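Local coordinates for protein 26S proteasome regulatory subunit rpn10 (Schizosaccharomyces pombe, PDB 2X5N) that protects polyubiquitin chains against disassembly by deubiquitinating enzymes, and so promotes protein degradation, as a subunit of the 26S proteasome, at residues T5-D10 with H33-Q38; D88-A93 with Q107-F112; R130-N135 with A159-S164. All coordinates share one frame; numbering follows the deposited sequence.

Contact 1 of 3, residues T5-D10 with H33-Q38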
ATOM      1  N   THR A   5      -8.825  -4.738  -1.741  1.00  3.39           N
ATOM      2  CA  THR A   5      -7.472  -4.221  -1.584  1.00  3.50           C
ATOM      3  C   THR A   5      -7.388  -3.362  -0.344  1.00  4.52           C
ATOM      4  O   THR A   5      -8.148  -2.399  -0.193  1.00  4.34           O
ATOM      5  CB  THR A   5      -7.064  -3.353  -2.796  1.00  4.63           C
ATOM      6  OG1 THR A   5      -7.176  -4.109  -4.007  1.00  4.39           O
ATOM      7  CG2 THR A   5      -5.641  -2.845  -2.695  1.00  5.56           C
ATOM      8  N   MET A   6      -6.454  -3.705   0.538  1.00  3.26           N
ATOM      9  CA  MET A   6      -6.114  -2.827   1.646  1.00  3.42           C
ATOM     10  C   MET A   6      -4.932  -1.970   1.230  1.00  3.30           C
ATOM     11  O   MET A   6      -3.878  -2.506   0.870  1.00  4.00           O
ATOM     12  CB  MET A   6      -5.761  -3.606   2.912  1.00  5.46           C
ATOM     13  CG  MET A   6      -6.932  -4.347   3.559  1.00  8.58           C
ATOM     14  SD  MET A   6      -8.286  -3.293   4.077  1.00 10.68           S
ATOM     15  CE  MET A   6      -7.538  -2.243   5.213  1.00 12.38           C
ATOM     16  N   ILE A   7      -5.129  -0.656   1.269  1.00  3.23           N
ATOM     17  CA  ILE A   7      -4.102   0.320   0.948  1.00  3.44           C
ATOM     18  C   ILE A   7      -3.505   0.834   2.260  1.00  3.33           C
ATOM     19  O   ILE A   7      -4.214   1.328   3.111  1.00  4.25           O
ATOM     20  CB  ILE A   7      -4.651   1.483   0.070  1.00  4.11           C
ATOM     21  CG1 ILE A   7      -5.255   0.923  -1.235  1.00  4.24           C
ATOM     22  CG2 ILE A   7      -3.524   2.431  -0.215  1.00  5.35           C
ATOM     23  CD1 ILE A   7      -6.034   1.898  -2.069  1.00  5.75           C
ATOM     24  N   LEU A   8      -2.195   0.656   2.403  1.00  3.54           N
ATOM     25  CA  LEU A   8      -1.470   0.960   3.617  1.00  4.09           C
ATOM     26  C   LEU A   8      -0.573   2.159   3.371  1.00  4.78           C
ATOM     27  O   LEU A   8       0.356   2.098   2.545  1.00  5.81           O
ATOM     28  CB  LEU A   8      -0.591  -0.227   4.029  1.00  4.05           C
ATOM     29  CG  LEU A   8      -1.272  -1.324   4.859  1.00  4.20           C
ATOM     30  CD1 LEU A   8      -2.577  -1.823   4.214  1.00  5.47           C
ATOM     31  CD2 LEU A   8      -0.327  -2.498   5.072  1.00  6.23           C
ATOM     32  N   ILE A   9      -0.847   3.241   4.086  1.00  3.87           N
ATOM     33  CA  ILE A   9      -0.062   4.470   3.957  1.00  4.80           C
ATOM     34  C   ILE A   9       0.938   4.573   5.092  1.00  3.82           C
ATOM     35  O   ILE A   9       0.674   4.174   6.228  1.00  4.79           O
ATOM     36  CB  ILE A   9      -0.939   5.747   3.875  1.00  4.89           C
ATOM     37  CG1 ILE A   9      -1.846   5.958   5.101  1.00  6.10           C
ATOM     38  CG2 ILE A   9      -1.743   5.709   2.574  1.00  6.77           C
ATOM     39  CD1 ILE A   9      -2.485   7.292   5.090  1.00  7.61           C
ATOM     40  N   ASP A  10       2.107   5.088   4.749  1.00  3.67           N
ATOM     41  CA  ASP A  10       3.146   5.379   5.714  1.00  3.93           C
ATOM     42  C   ASP A  10       2.912   6.802   6.233  1.00  3.12           C
ATOM     43  O   ASP A  10       3.030   7.779   5.482  1.00  3.75           O
ATOM     44  CB  ASP A  10       4.515   5.199   5.044  1.00  3.89           C
ATOM     45  CG  ASP A  10       5.692   5.292   6.003  1.00  4.85           C
ATOM     46  OD1 ASP A  10       5.562   5.891   7.092  1.00  4.93           O
ATOM     47  OD2 ASP A  10       6.766   4.763   5.635  1.00  4.59           O
ATOM     48  N   HIS A  33      -5.260   7.866  -4.268  1.00  5.65           N
ATOM     49  CA  HIS A  33      -6.486   8.098  -5.013  1.00  7.15           C
ATOM     50  C   HIS A  33      -6.409   7.372  -6.354  1.00  7.69           C
ATOM     51  O   HIS A  33      -7.385   6.784  -6.827  1.00  7.60           O
ATOM     52  CB  HIS A  33      -6.739   9.606  -5.188  1.00  9.22           C
ATOM     53  CG  HIS A  33      -8.157   9.948  -5.515  1.00 11.94           C
ATOM     54  ND1 HIS A  33      -8.661  11.239  -5.471  1.00 16.61           N
ATOM     55  CD2 HIS A  33      -9.215   9.195  -5.858  1.00 11.47           C
ATOM     56  CE1 HIS A  33      -9.957  11.228  -5.795  1.00 19.06           C
ATOM     57  NE2 HIS A  33     -10.323   9.977  -6.044  1.00 15.96           N
ATOM     58  N   MET A  34      -5.230   7.403  -6.971  1.00  6.33           N
ATOM     59  CA  MET A  34      -5.031   6.722  -8.247  1.00  6.94           C
ATOM     60  C   MET A  34      -5.197   5.210  -8.131  1.00  6.53           C
ATOM     61  O   MET A  34      -5.861   4.601  -8.960  1.00  7.27           O
ATOM     62  CB  MET A  34      -3.659   7.136  -8.832  1.00 10.54           C
ATOM     63  CG  MET A  34      -3.268   6.479 -10.137  1.00 12.77           C
ATOM     64  SD  MET A  34      -2.635   4.791 -10.018  0.84 11.54           S
ATOM     65  CE  MET A  34      -1.146   5.049  -9.067  1.00 17.04           C
ATOM     66  N   ILE A  35      -4.594   4.617  -7.107  1.00  5.84           N
ATOM     67  CA  ILE A  35      -4.699   3.175  -6.860  1.00  5.86           C
ATOM     68  C   ILE A  35      -6.169   2.796  -6.607  1.00  4.40           C
ATOM     69  O   ILE A  35      -6.689   1.829  -7.156  1.00  5.02           O
ATOM     70  CB  ILE A  35      -3.845   2.770  -5.644  1.00  7.05           C
ATOM     71  CG1 ILE A  35      -2.358   2.989  -5.899  1.00 13.42           C
ATOM     72  CG2 ILE A  35      -4.073   1.293  -5.298  1.00  6.27           C
ATOM     73  CD1 ILE A  35      -1.801   2.177  -7.041  1.00 33.69           C
ATOM     74  N   PHE A  36      -6.817   3.552  -5.731  1.00  4.91           N
ATOM     75  CA  PHE A  36      -8.245   3.419  -5.460  1.00  5.54           C
ATOM     76  C   PHE A  36      -9.102   3.345  -6.692  1.00  4.32           C
ATOM     77  O   PHE A  36      -9.906   2.440  -6.895  1.00  5.83           O
ATOM     78  CB  PHE A  36      -8.714   4.433  -4.424  1.00  4.97           C
ATOM     79  CG  PHE A  36     -10.121   4.265  -3.960  1.00  4.60           C
ATOM     80  CD1 PHE A  36     -10.382   3.659  -2.735  1.00  5.62           C
ATOM     81  CD2 PHE A  36     -11.190   4.741  -4.703  1.00  6.13           C
ATOM     82  CE1 PHE A  36     -11.675   3.557  -2.253  1.00  6.03           C
ATOM     83  CE2 PHE A  36     -12.493   4.614  -4.223  1.00  7.38           C
ATOM     84  CZ  PHE A  36     -12.721   4.030  -3.007  1.00  6.05           C
ATOM     85  N   ASN A  37      -8.895   4.335  -7.548  1.00  5.57           N
ATOM     86  CA  ASN A  37      -9.654   4.414  -8.786  1.00  7.12           C
ATOM     87  C   ASN A  37      -9.321   3.277  -9.723  1.00  6.70           C
ATOM     88  O   ASN A  37     -10.207   2.756 -10.374  1.00  8.14           O
ATOM     89  CB  ASN A  37      -9.438   5.774  -9.474  1.00  9.18           C
ATOM     90  CG  ASN A  37     -10.192   6.894  -8.784  1.00 12.59           C
ATOM     91  OD1 ASN A  37     -10.986   6.663  -7.852  1.00 15.38           O
ATOM     92  ND2 ASN A  37      -9.932   8.118  -9.213  1.00 17.35           N
ATOM     93  N   GLN A  38      -8.070   2.841  -9.767  1.00  6.32           N
ATOM     94  CA  GLN A  38      -7.728   1.661 -10.567  1.00  6.67           C
ATOM     95  C   GLN A  38      -8.594   0.472 -10.124  1.00  6.50           C
ATOM     96  O   GLN A  38      -9.203  -0.219 -10.952  1.00  7.30           O
ATOM     97  CB  GLN A  38      -6.230   1.342 -10.441  1.00  6.12           C
ATOM     98  CG  GLN A  38      -5.706   0.192 -11.319  1.00  6.39           C
ATOM     99  CD  GLN A  38      -5.886  -1.188 -10.699  1.00  6.31           C
ATOM    100  OE1 GLN A  38      -5.340  -1.484  -9.641  1.00  6.09           O
ATOM    101  NE2 GLN A  38      -6.660  -2.050 -11.367  1.00  6.69           N
TER
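Ile7 meets Ile35 and Phe36 where the central strand of a von Willebrand factor A domain lies against the helix that follows it in the chain. Strand 3-9, helix 24-42 and strand 47-52 form a beta-alpha-beta unit. This contact packs the first strand of the unit on its helix. The backbones are well separated, with Ile7 CA and Phe36 CA 8.2 Å apart, and side chains bridge the gap. Ile7 gives the most surface. Its CG1 stands anti to its own carbonyl carbon (chi1 -58°), and the extended branch (chi2 170°) carries CD1 out to the helix. There the methyl group lies 3.8 Å from Ile35 CG2. Ile35 uses this short branch, while its CG1 arm leads away from the strand. The two side chains meet at a slant, not end to end. Phe36 takes part through its backbone and CB, not its ring. The ring turns elsewhere in the core, edge-to-face with Tyr68 and Phe71. On the strand side, Thr5 and Ile7 hydrogen-bond to strand 47-52 through their backbones. Thr5 and Ile9 also touch helix 24-42 at Lys39 and at Phe25, Gln28 and Val32, so Ile7 is one of several residues facing this helix. All three touching residues are buried and the interaction is apolar. Ile7 CD1 also sits 4.1 Å from Phe36 N and 4.4 Å from Phe36 CB.

Contact 2 of 3, residues D88-A93 with Q107-F112; sequences DGIQIA and QRIVAF
Ile109 reaches from the sheet to the helix and touches both Ala93 and Ile90 with one methyl group. Its CD1 lies 3.7 Å from Ala93 CB. The same atom is 3.8 Å from Ile90 O and 4.2 Å from Ile90 CB. It therefore rests on two residues three positions apart, on about one turn of the helix. Behind it, Ile109 CG1 approaches Ala93 CB at 4.0 Å. The extended outer torsion of Ile109 (chi2 172°) puts CD1 at the far end of the side chain, nearest the helix. Ala93 points its methyl at the strand. The short side chain is consistent with the close approach of the backbones, Ala93 CA to Ile109 CA 7.2 Å. Ile90 offers its carbonyl and CB. Its carbonyl oxygen also accepts a hydrogen bond from Gln94 NE2. Further along the helix, Gln94 and Leu97 touch Ile109 as well. In the strand, backbone hydrogen bonds from Ile109 to Ala137 and Asp139 fix its position against strand 136-143, and Ile138 touches its side chain. In this von Willebrand factor A domain, helix 86-98 packs on one face of the central sheet, with Ala93 also touching Leu8 of strand 3-9, while Phe112 extends to helix 24-42 on the other face.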
ATOM      1  N   ASP A  88       3.826  -5.456  11.258  1.00  5.07           N
ATOM      2  CA  ASP A  88       2.549  -5.384  11.967  1.00  5.43           C
ATOM      3  C   ASP A  88       1.452  -4.932  11.016  1.00  4.34           C
ATOM      4  O   ASP A  88       0.337  -5.445  11.058  1.00  4.88           O
ATOM      5  CB  ASP A  88       2.611  -4.406  13.146  1.00  6.60           C
ATOM      6  CG  ASP A  88       3.370  -4.940  14.335  1.00 11.26           C
ATOM      7  OD1 ASP A  88       3.598  -6.151  14.456  1.00 13.04           O
ATOM      8  OD2 ASP A  88       3.694  -4.129  15.212  1.00 15.95           O
ATOM      9  N   GLY A  89       1.752  -3.947  10.160  1.00  4.36           N
ATOM     10  CA  GLY A  89       0.763  -3.441   9.222  1.00  5.20           C
ATOM     11  C   GLY A  89       0.282  -4.501   8.243  1.00  4.22           C
ATOM     12  O   GLY A  89      -0.925  -4.627   8.033  1.00  5.25           O
ATOM     13  N   ILE A  90       1.182  -5.245   7.623  0.54  5.27           N
ATOM     14  CA  ILE A  90       0.716  -6.204   6.641  0.54  5.23           C
ATOM     15  C   ILE A  90       0.049  -7.415   7.310  0.54  4.76           C
ATOM     16  O   ILE A  90      -0.754  -8.094   6.678  0.54  6.33           O
ATOM     17  CB  ILE A  90       1.819  -6.637   5.656  0.54  5.18           C
ATOM     18  CG1 ILE A  90       2.960  -7.320   6.399  0.54  9.25           C
ATOM     19  CG2 ILE A  90       2.322  -5.440   4.844  0.54  5.38           C
ATOM     20  CD1 ILE A  90       4.026  -7.935   5.467  0.54 11.94           C
ATOM     21  N   GLN A  91       0.335  -7.663   8.589  1.00  3.99           N
ATOM     22  CA  GLN A  91      -0.418  -8.682   9.326  1.00  4.43           C
ATOM     23  C   GLN A  91      -1.837  -8.215   9.663  1.00  4.13           C
ATOM     24  O   GLN A  91      -2.806  -8.938   9.440  1.00  4.75           O
ATOM     25  CB  GLN A  91       0.350  -9.084  10.578  1.00  5.38           C
ATOM     26  CG  GLN A  91       1.591  -9.856  10.279  1.00  6.39           C
ATOM     27  CD  GLN A  91       2.284 -10.341  11.524  1.00  7.45           C
ATOM     28  OE1 GLN A  91       2.130  -9.771  12.605  1.00  7.49           O
ATOM     29  NE2 GLN A  91       3.061 -11.413  11.381  1.00 10.67           N
ATOM     30  N   ILE A  92      -1.965  -6.992  10.179  1.00  4.29           N
ATOM     31  CA  ILE A  92      -3.272  -6.439  10.486  1.00  4.26           C
ATOM     32  C   ILE A  92      -4.118  -6.328   9.214  1.00  3.93           C
ATOM     33  O   ILE A  92      -5.325  -6.570   9.226  1.00  5.43           O
ATOM     34  CB  ILE A  92      -3.129  -5.099  11.198  1.00  5.19           C
ATOM     35  CG1 ILE A  92      -2.543  -5.301  12.608  1.00  5.07           C
ATOM     36  CG2 ILE A  92      -4.463  -4.370  11.292  1.00  7.62           C
ATOM     37  CD1 ILE A  92      -2.062  -4.022  13.270  1.00  8.64           C
ATOM     38  N   ALA A  93      -3.479  -5.980   8.094  1.00  4.09           N
ATOM     39  CA  ALA A  93      -4.188  -5.899   6.823  1.00  4.41           C
ATOM     40  C   ALA A  93      -4.763  -7.243   6.438  1.00  4.21           C
ATOM     41  O   ALA A  93      -5.870  -7.332   5.913  1.00  5.27           O
ATOM     42  CB  ALA A  93      -3.252  -5.401   5.733  1.00  5.67           C
ATOM     43  N   GLN A 107      -7.576 -11.301  -2.503  1.00  4.88           N
ATOM     44  CA  GLN A 107      -7.037 -10.447  -1.455  1.00  5.18           C
ATOM     45  C   GLN A 107      -5.735  -9.797  -1.888  1.00  3.81           C
ATOM     46  O   GLN A 107      -4.825 -10.469  -2.378  1.00  5.75           O
ATOM     47  CB  GLN A 107      -6.811 -11.259  -0.190  1.00  6.12           C
ATOM     48  CG  GLN A 107      -8.082 -11.956   0.339  1.00  6.02           C
ATOM     49  CD  GLN A 107      -7.787 -12.721   1.609  1.00  9.34           C
ATOM     50  OE1 GLN A 107      -7.598 -12.121   2.645  1.00 12.11           O
ATOM     51  NE2 GLN A 107      -7.716 -14.033   1.526  1.00 11.76           N
ATOM     52  N   ARG A 108      -5.666  -8.469  -1.712  1.00  3.89           N
ATOM     53  CA  ARG A 108      -4.469  -7.730  -2.099  1.00  3.13           C
ATOM     54  C   ARG A 108      -4.161  -6.646  -1.073  1.00  3.43           C
ATOM     55  O   ARG A 108      -5.063  -6.012  -0.523  1.00  4.14           O
ATOM     56  CB  ARG A 108      -4.640  -7.092  -3.487  1.00  4.97           C
ATOM     57  CG  ARG A 108      -3.423  -6.255  -3.964  1.00  5.13           C
ATOM     58  CD  ARG A 108      -3.601  -5.724  -5.404  1.00  4.92           C
ATOM     59  NE  ARG A 108      -3.583  -6.839  -6.339  1.00  5.68           N
ATOM     60  CZ  ARG A 108      -2.491  -7.441  -6.782  1.00  5.34           C
ATOM     61  NH1 ARG A 108      -1.289  -6.957  -6.526  1.00  6.91           N
ATOM     62  NH2 ARG A 108      -2.615  -8.537  -7.501  1.00  6.41           N
ATOM     63  N   ILE A 109      -2.871  -6.405  -0.883  1.00  3.42           N
ATOM     64  CA  ILE A 109      -2.356  -5.282  -0.117  1.00  3.91           C
ATOM     65  C   ILE A 109      -1.539  -4.400  -1.049  1.00  3.15           C
ATOM     66  O   ILE A 109      -0.722  -4.903  -1.809  1.00  3.96           O
ATOM     67  CB  ILE A 109      -1.442  -5.780   1.038  1.00  4.33           C
ATOM     68  CG1 ILE A 109      -2.294  -6.587   2.018  1.00  5.14           C
ATOM     69  CG2 ILE A 109      -0.731  -4.597   1.701  1.00  6.04           C
ATOM     70  CD1 ILE A 109      -1.484  -7.294   3.077  1.00  8.64           C
ATOM     71  N   VAL A 110      -1.751  -3.081  -0.988  1.00  3.51           N
ATOM     72  CA  VAL A 110      -0.851  -2.108  -1.644  1.00  4.15           C
ATOM     73  C   VAL A 110      -0.275  -1.241  -0.535  1.00  3.29           C
ATOM     74  O   VAL A 110      -1.028  -0.558   0.134  1.00  5.11           O
ATOM     75  CB  VAL A 110      -1.574  -1.242  -2.698  1.00  3.98           C
ATOM     76  CG1 VAL A 110      -0.609  -0.223  -3.277  1.00  5.98           C
ATOM     77  CG2 VAL A 110      -2.105  -2.136  -3.795  1.00  6.38           C
ATOM     78  N   ALA A 111       1.033  -1.327  -0.307  1.00  3.35           N
ATOM     79  CA  ALA A 111       1.660  -0.644   0.805  1.00  4.42           C
ATOM     80  C   ALA A 111       2.729   0.327   0.340  1.00  3.91           C
ATOM     81  O   ALA A 111       3.569  -0.013  -0.504  1.00  6.01           O
ATOM     82  CB  ALA A 111       2.301  -1.656   1.762  1.00  3.96           C
ATOM     83  N   PHE A 112       2.736   1.498   0.954  1.00  3.91           N
ATOM     84  CA  PHE A 112       3.783   2.480   0.769  1.00  4.23           C
ATOM     85  C   PHE A 112       4.830   2.332   1.868  1.00  4.68           C
ATOM     86  O   PHE A 112       4.492   2.189   3.039  1.00  6.41           O
ATOM     87  CB  PHE A 112       3.209   3.883   0.864  1.00  5.91           C
ATOM     88  CG  PHE A 112       2.304   4.269  -0.263  1.00  6.27           C
ATOM     89  CD1 PHE A 112       2.774   5.054  -1.310  1.00  6.70           C
ATOM     90  CD2 PHE A 112       0.968   3.864  -0.277  1.00  6.69           C
ATOM     91  CE1 PHE A 112       1.933   5.452  -2.334  1.00  7.13           C
ATOM     92  CE2 PHE A 112       0.128   4.260  -1.306  1.00  6.02           C
ATOM     93  CZ  PHE A 112       0.607   5.066  -2.327  1.00  7.70           C
TER

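Contact 3 of 3, residues R130-N135 with A159-S164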
ATOM      1  N   ARG A 130       4.431 -16.398   4.149  1.00 11.75           N
ATOM      2  CA  ARG A 130       3.140 -16.520   4.800  1.00 11.78           C
ATOM      3  C   ARG A 130       2.029 -15.871   3.949  1.00 12.72           C
ATOM      4  O   ARG A 130       0.978 -16.497   3.775  1.00 12.88           O
ATOM      5  CB  ARG A 130       3.186 -15.927   6.226  1.00 14.84           C
ATOM      6  CG  ARG A 130       1.881 -16.014   7.007  1.00 15.80           C
ATOM      7  CD  ARG A 130       1.480 -17.463   7.279  1.00 18.45           C
ATOM      8  NE  ARG A 130       2.434 -18.142   8.153  1.00 19.87           N
ATOM      9  CZ  ARG A 130       2.339 -19.416   8.527  1.00 26.78           C
ATOM     10  NH1 ARG A 130       1.326 -20.164   8.114  1.00 32.15           N
ATOM     11  NH2 ARG A 130       3.265 -19.940   9.312  1.00 29.79           N
ATOM     12  N   MET A 131       2.246 -14.661   3.412  1.00 10.74           N
ATOM     13  CA  MET A 131       1.274 -14.059   2.487  1.00 13.42           C
ATOM     14  C   MET A 131       0.999 -14.981   1.302  1.00 11.87           C
ATOM     15  O   MET A 131      -0.148 -15.152   0.889  1.00 13.70           O
ATOM     16  CB  MET A 131       1.760 -12.708   1.944  1.00 15.15           C
ATOM     17  CG  MET A 131       1.742 -11.542   2.939  1.00 16.26           C
ATOM     18  SD  MET A 131       1.815  -9.968   2.116  1.00 21.45           S
ATOM     19  CE  MET A 131       0.216  -9.893   1.346  1.00 39.70           C
ATOM     20  N   LYS A 132       2.053 -15.563   0.738  1.00 11.16           N
ATOM     21  CA  LYS A 132       1.894 -16.367  -0.454  1.00  9.49           C
ATOM     22  C   LYS A 132       1.061 -17.599  -0.112  1.00 12.54           C
ATOM     23  O   LYS A 132       0.176 -18.003  -0.870  1.00 13.01           O
ATOM     24  CB  LYS A 132       3.255 -16.774  -1.016  1.00 13.83           C
ATOM     25  CG  LYS A 132       3.158 -17.577  -2.296  1.00 16.39           C
ATOM     26  CD  LYS A 132       4.536 -17.987  -2.807  1.00 25.20           C
ATOM     27  CE  LYS A 132       4.424 -18.830  -4.069  1.00 40.39           C
ATOM     28  NZ  LYS A 132       5.745 -19.322  -4.546  1.00 54.01           N
ATOM     29  N   LYS A 133       1.341 -18.178   1.053  1.00 13.70           N
ATOM     30  CA  LYS A 133       0.592 -19.335   1.539  1.00 28.12           C
ATOM     31  C   LYS A 133      -0.874 -18.952   1.728  1.00 16.19           C
ATOM     32  O   LYS A 133      -1.765 -19.744   1.463  1.00 16.26           O
ATOM     33  CB  LYS A 133       1.186 -19.836   2.859  1.00 66.63           C
ATOM     34  CG  LYS A 133       0.508 -21.070   3.435  1.00106.01           C
ATOM     35  CD  LYS A 133       1.108 -21.439   4.785  1.00143.24           C
ATOM     36  CE  LYS A 133       0.501 -22.709   5.354  1.00176.99           C
ATOM     37  NZ  LYS A 133       0.898 -23.919   4.582  1.00209.10           N
ATOM     38  N   ASN A 134      -1.099 -17.715   2.163  1.00 14.10           N
ATOM     39  CA  ASN A 134      -2.442 -17.186   2.432  1.00 10.76           C
ATOM     40  C   ASN A 134      -3.156 -16.647   1.178  1.00 12.50           C
ATOM     41  O   ASN A 134      -4.267 -16.143   1.289  1.00 13.44           O
ATOM     42  CB  ASN A 134      -2.328 -16.078   3.503  1.00 12.49           C
ATOM     43  CG  ASN A 134      -1.993 -16.642   4.893  1.00 12.58           C
ATOM     44  OD1 ASN A 134      -2.189 -17.828   5.145  1.00 13.84           O
ATOM     45  ND2 ASN A 134      -1.469 -15.798   5.781  1.00 13.62           N
ATOM     46  N   ASN A 135      -2.496 -16.711   0.008  1.00 12.54           N
ATOM     47  CA  ASN A 135      -3.055 -16.241  -1.284  1.00 13.40           C
ATOM     48  C   ASN A 135      -3.356 -14.719  -1.331  1.00 10.93           C
ATOM     49  O   ASN A 135      -4.267 -14.224  -1.973  1.00 15.31           O
ATOM     50  CB  ASN A 135      -4.300 -17.039  -1.665  1.00 24.21           C
ATOM     51  CG  ASN A 135      -3.967 -18.442  -2.130  1.00 36.68           C
ATOM     52  OD1 ASN A 135      -2.995 -18.646  -2.864  1.00 34.83           O
ATOM     53  ND2 ASN A 135      -4.769 -19.415  -1.714  1.00 50.23           N
ATOM     54  N   ALA A 159       6.922 -13.529  -2.084  1.00  8.74           N
ATOM     55  CA  ALA A 159       5.463 -13.448  -1.988  1.00  9.32           C
ATOM     56  C   ALA A 159       4.815 -13.812  -3.318  1.00  7.96           C
ATOM     57  O   ALA A 159       3.636 -14.200  -3.359  1.00  8.21           O
ATOM     58  CB  ALA A 159       5.037 -12.034  -1.583  1.00 11.22           C
ATOM     59  N   ASN A 160       5.559 -13.649  -4.405  1.00  8.08           N
ATOM     60  CA  ASN A 160       4.932 -13.606  -5.730  1.00  8.24           C
ATOM     61  C   ASN A 160       4.345 -14.941  -6.160  1.00 10.21           C
ATOM     62  O   ASN A 160       4.893 -15.999  -5.889  1.00 12.66           O
ATOM     63  CB  ASN A 160       5.959 -13.113  -6.752  1.00  8.39           C
ATOM     64  CG  ASN A 160       5.347 -12.407  -7.931  1.00  8.38           C
ATOM     65  OD1 ASN A 160       4.150 -12.247  -8.038  1.00  8.31           O
ATOM     66  ND2 ASN A 160       6.198 -11.958  -8.832  1.00 12.63           N
ATOM     67  N   SER A 161       3.204 -14.870  -6.819  1.00  9.87           N
ATOM     68  CA  SER A 161       2.563 -16.032  -7.385  1.00 13.30           C
ATOM     69  C   SER A 161       1.857 -15.573  -8.649  1.00 11.21           C
ATOM     70  O   SER A 161       1.067 -14.652  -8.607  1.00 13.76           O
ATOM     71  CB  SER A 161       1.552 -16.611  -6.411  1.00 17.85           C
ATOM     72  OG  SER A 161       1.102 -17.873  -6.877  1.00 21.06           O
ATOM     73  N   SER A 162       2.148 -16.220  -9.770  1.00 14.43           N
ATOM     74  CA  SER A 162       1.501 -15.885 -11.035  1.00 16.30           C
ATOM     75  C   SER A 162       1.654 -14.394 -11.389  1.00 12.79           C
ATOM     76  O   SER A 162       0.734 -13.796 -11.933  1.00 13.92           O
ATOM     77  CB  SER A 162       0.015 -16.243 -10.971  1.00 24.21           C
ATOM     78  OG  SER A 162      -0.172 -17.621 -10.679  1.00 29.74           O
ATOM     79  N   ASP A 163       2.818 -13.815 -11.086  1.00 11.43           N
ATOM     80  CA  ASP A 163       3.145 -12.426 -11.416  1.00 10.47           C
ATOM     81  C   ASP A 163       2.130 -11.434 -10.843  1.00  9.03           C
ATOM     82  O   ASP A 163       1.769 -10.441 -11.470  1.00 12.18           O
ATOM     83  CB  ASP A 163       3.263 -12.245 -12.930  1.00 14.15           C
ATOM     84  CG  ASP A 163       4.348 -13.121 -13.534  1.00 17.63           C
ATOM     85  OD1 ASP A 163       5.505 -13.057 -13.054  1.00 20.02           O
ATOM     86  OD2 ASP A 163       4.045 -13.885 -14.479  1.00 21.69           O
ATOM     87  N   SER A 164       1.704 -11.698  -9.619  1.00  8.11           N
ATOM     88  CA  SER A 164       0.662 -10.906  -8.999  1.00  8.70           C
ATOM     89  C   SER A 164       1.191  -9.789  -8.131  1.00  5.99           C
ATOM     90  O   SER A 164       0.423  -8.920  -7.755  1.00  7.87           O
ATOM     91  CB  SER A 164      -0.211 -11.832  -8.156  1.00 12.81           C
ATOM     92  OG  SER A 164       0.552 -12.403  -7.101  1.00 13.16           O
TER
HETATM   93  O   HOH W   1       7.352 -16.792  -5.043  1.00 15.66           O
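Lys132, near the end of helix 121-133, comes within 4.9 Å of Ala159, CA to CA, where helix 151-159 gives way to a loop. The first helix closes just beyond Lys132 in a Schellman motif, with Asn135 at positive phi. Lys132 carries the contact. Its CG is anti to the backbone N (chi1 -178°), and the rest of the chain is extended, running alongside the backbone of Ala159 and Asn160. Its CB is 3.5 Å from Ala159 O, and further out CE is 3.4 Å from Asn160 O. CE also approaches Ser161 CB more loosely. The ammonium reaches Asn160 O through a water, which accepts from Lys132 NZ at 3.0 Å and donates to Asn160 O at 2.7 Å. The loop is braced from within: Ser164 OG donates to Ser161 O at 2.8 Å, and Asn160 OD1 accepts from Cys165 N, with a weak further bond from Ser164 N. Deeper in, Met131 and Ala159 both touch Ile138 of strand 136-143. The aliphatic part of the lysine thus lies along carbonyl oxygens, while its charge is linked to the loop by water. Lys132 NZ is 3.7 Å from Asn160 O, so this partly exposed seam joins van der Waals contact with carbonyl oxygens to one bridging water.

Overall arrangement
The three contacts follow one another along the chain. All lie within one von Willebrand factor A domain, on or beside its six-stranded mixed sheet. Contacts 1 and 2 have centres 11 Å apart and share neighbouring parallel strands, 3-9 and 106-113, joined by backbone hydrogen bonds of Met6 and Leu8 with Val110. Helix 24-42 and helix 86-98 pack on opposite faces of that sheet. Contact 3 joins the end of helix 121-133 to the loop before edge strand 166-170. It lies about 13 Å from contact 2 and 19 Å from contact 1, centre to centre. Arg108 NH1 probably hydrogen-bonds to Ser164 O, and Ile109 packs on Met131, so strand 106-113 meets this outer seam through one polar and one apolar contact.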